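Local coordinates for protein thermostable carboxypeptidase 1 (Pyrococcus furiosus, PDB 1KA2) that removes amino acids one after another from the C-terminus of peptides with broad specificity, as a cobalt-dependent metallocarboxypeptidase of the M32 family, at residues P64-V67 and N68-K72. Sequence-based numbering, arbitrary orientation.
Sequences PEFV and NLVEK
The carbonyl oxygen of P64 takes the backbone N-H of N68, with N68 N 2.7 Å from P64 O and 161° at the hydrogen. The side chain of N68 turns back toward the same oxygen: chi1 of -73° sets CG beside its own backbone N, and the amide is turned so that N68 ND2 lies 3.0 Å from P64 O, at too poor an angle for a hydrogen bond. One residue further along, L69 N reaches E65 O at 3.0 Å, and the CG of L69 rests 3.4 Å from that E65 O. V70 N to F66 O (3.1 Å) and E71 N to V67 O (3.0 Å) continue the i to i+4 ladder through the first turns of the short helix 64-74, far from the metal site. On the buried side of this helix the side chains of F66 and V70 form an i, i+4 apolar pair. With CG anti to the backbone N (chi1 -164°), the ring of F66 presents one face to the CG2 methyl of V70, which stands 4.2 Å from F66 CE2. Both side chains, with V67, pack on I94 of helix 81-99. F66 and L69 also touch K16 of helix 8-36, whose ammonium forms a salt bridge with E65 OE1.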
ATOM      1  N   PRO A  64     -25.609  -3.273  15.864  1.00 46.07           N
ATOM      2  CA  PRO A  64     -26.357  -3.018  17.103  1.00 48.21           C
ATOM      3  C   PRO A  64     -25.469  -2.922  18.348  1.00 48.15           C
ATOM      4  O   PRO A  64     -25.638  -2.028  19.180  1.00 48.12           O
ATOM      5  CB  PRO A  64     -27.321  -4.198  17.169  1.00 48.87           C
ATOM      6  CG  PRO A  64     -27.590  -4.481  15.720  1.00 48.66           C
ATOM      7  CD  PRO A  64     -26.210  -4.385  15.107  1.00 46.14           C
ATOM      8  N   GLU A  65     -24.525  -3.846  18.466  1.00 47.99           N
ATOM      9  CA  GLU A  65     -23.613  -3.859  19.596  1.00 49.49           C
ATOM     10  C   GLU A  65     -22.866  -2.537  19.730  1.00 48.39           C
ATOM     11  O   GLU A  65     -22.860  -1.921  20.801  1.00 49.30           O
ATOM     12  CB  GLU A  65     -22.605  -4.991  19.436  1.00 53.29           C
ATOM     13  CG  GLU A  65     -23.215  -6.368  19.494  1.00 57.70           C
ATOM     14  CD  GLU A  65     -22.190  -7.447  19.234  1.00 61.79           C
ATOM     15  OE1 GLU A  65     -21.101  -7.382  19.844  1.00 64.62           O
ATOM     16  OE2 GLU A  65     -22.468  -8.359  18.424  1.00 64.21           O
ATOM     17  N   PHE A  66     -22.244  -2.099  18.642  1.00 44.69           N
ATOM     18  CA  PHE A  66     -21.493  -0.855  18.664  1.00 43.00           C
ATOM     19  C   PHE A  66     -22.402   0.335  18.974  1.00 42.82           C
ATOM     20  O   PHE A  66     -22.093   1.149  19.845  1.00 42.49           O
ATOM     21  CB  PHE A  66     -20.782  -0.636  17.324  1.00 41.40           C
ATOM     22  CG  PHE A  66     -19.695   0.405  17.379  1.00 38.83           C
ATOM     23  CD1 PHE A  66     -18.491   0.140  18.024  1.00 40.56           C
ATOM     24  CD2 PHE A  66     -19.885   1.654  16.815  1.00 37.23           C
ATOM     25  CE1 PHE A  66     -17.496   1.111  18.105  1.00 37.64           C
ATOM     26  CE2 PHE A  66     -18.905   2.626  16.892  1.00 36.60           C
ATOM     27  CZ  PHE A  66     -17.706   2.354  17.538  1.00 37.26           C
ATOM     28  N   VAL A  67     -23.522   0.438  18.269  1.00 41.72           N
ATOM     29  CA  VAL A  67     -24.435   1.543  18.509  1.00 41.88           C
ATOM     30  C   VAL A  67     -24.955   1.525  19.946  1.00 42.96           C
ATOM     31  O   VAL A  67     -25.017   2.575  20.592  1.00 45.69           O
ATOM     32  CB  VAL A  67     -25.636   1.526  17.526  1.00 41.01           C
ATOM     33  CG1 VAL A  67     -26.559   2.703  17.818  1.00 38.30           C
ATOM     34  CG2 VAL A  67     -25.136   1.597  16.089  1.00 35.61           C
ATOM     35  N   ASN A  68     -25.326   0.347  20.449  1.00 43.85           N
ATOM     36  CA  ASN A  68     -25.826   0.237  21.827  1.00 45.11           C
ATOM     37  C   ASN A  68     -24.797   0.776  22.828  1.00 43.49           C
ATOM     38  O   ASN A  68     -25.143   1.504  23.751  1.00 42.99           O
ATOM     39  CB  ASN A  68     -26.162  -1.226  22.190  1.00 46.32           C
ATOM     40  CG  ASN A  68     -27.442  -1.735  21.518  1.00 49.07           C
ATOM     41  OD1 ASN A  68     -28.359  -0.962  21.213  1.00 48.72           O
ATOM     42  ND2 ASN A  68     -27.517  -3.051  21.314  1.00 48.52           N
ATOM     43  N   LEU A  69     -23.533   0.410  22.634  1.00 43.77           N
ATOM     44  CA  LEU A  69     -22.457   0.857  23.512  1.00 44.29           C
ATOM     45  C   LEU A  69     -22.308   2.376  23.533  1.00 45.27           C
ATOM     46  O   LEU A  69     -22.157   2.978  24.599  1.00 43.02           O
ATOM     47  CB  LEU A  69     -21.129   0.218  23.091  1.00 44.89           C
ATOM     48  CG  LEU A  69     -20.927  -1.247  23.486  1.00 44.76           C
ATOM     49  CD1 LEU A  69     -19.545  -1.711  23.066  1.00 45.79           C
ATOM     50  CD2 LEU A  69     -21.088  -1.386  24.993  1.00 45.53           C
ATOM     51  N   VAL A  70     -22.346   2.990  22.353  1.00 46.14           N
ATOM     52  CA  VAL A  70     -22.218   4.438  22.235  1.00 48.36           C
ATOM     53  C   VAL A  70     -23.387   5.128  22.932  1.00 50.38           C
ATOM     54  O   VAL A  70     -23.209   6.129  23.627  1.00 51.00           O
ATOM     55  CB  VAL A  70     -22.170   4.883  20.744  1.00 47.93           C
ATOM     56  CG1 VAL A  70     -22.239   6.408  20.643  1.00 49.21           C
ATOM     57  CG2 VAL A  70     -20.895   4.375  20.090  1.00 45.68           C
ATOM     58  N   GLU A  71     -24.589   4.601  22.737  1.00 53.15           N
ATOM     59  CA  GLU A  71     -25.760   5.179  23.380  1.00 54.94           C
ATOM     60  C   GLU A  71     -25.591   5.090  24.888  1.00 54.89           C
ATOM     61  O   GLU A  71     -25.780   6.076  25.605  1.00 55.59           O
ATOM     62  CB  GLU A  71     -27.033   4.441  22.955  1.00 57.43           C
ATOM     63  CG  GLU A  71     -27.812   5.154  21.862  1.00 60.42           C
ATOM     64  CD  GLU A  71     -28.216   6.558  22.271  1.00 60.92           C
ATOM     65  OE1 GLU A  71     -28.891   6.694  23.313  1.00 60.91           O
ATOM     66  OE2 GLU A  71     -27.862   7.521  21.554  1.00 61.63           O
ATOM     67  N   LYS A  72     -25.221   3.901  25.358  1.00 54.06           N
ATOM     68  CA  LYS A  72     -25.015   3.661  26.779  1.00 54.00           C
ATOM     69  C   LYS A  72     -24.012   4.644  27.381  1.00 54.84           C
ATOM     70  O   LYS A  72     -24.310   5.319  28.368  1.00 55.52           O
ATOM     71  CB  LYS A  72     -24.524   2.230  26.996  1.00 54.43           C
ATOM     72  CG  LYS A  72     -24.317   1.849  28.455  1.00 54.66           C
ATOM     73  CD  LYS A  72     -23.715   0.460  28.572  1.00 55.53           C
ATOM     74  CE  LYS A  72     -23.567   0.032  30.020  1.00 55.85           C
ATOM     75  NZ  LYS A  72     -24.890  -0.099  30.693  1.00 54.62           N
TER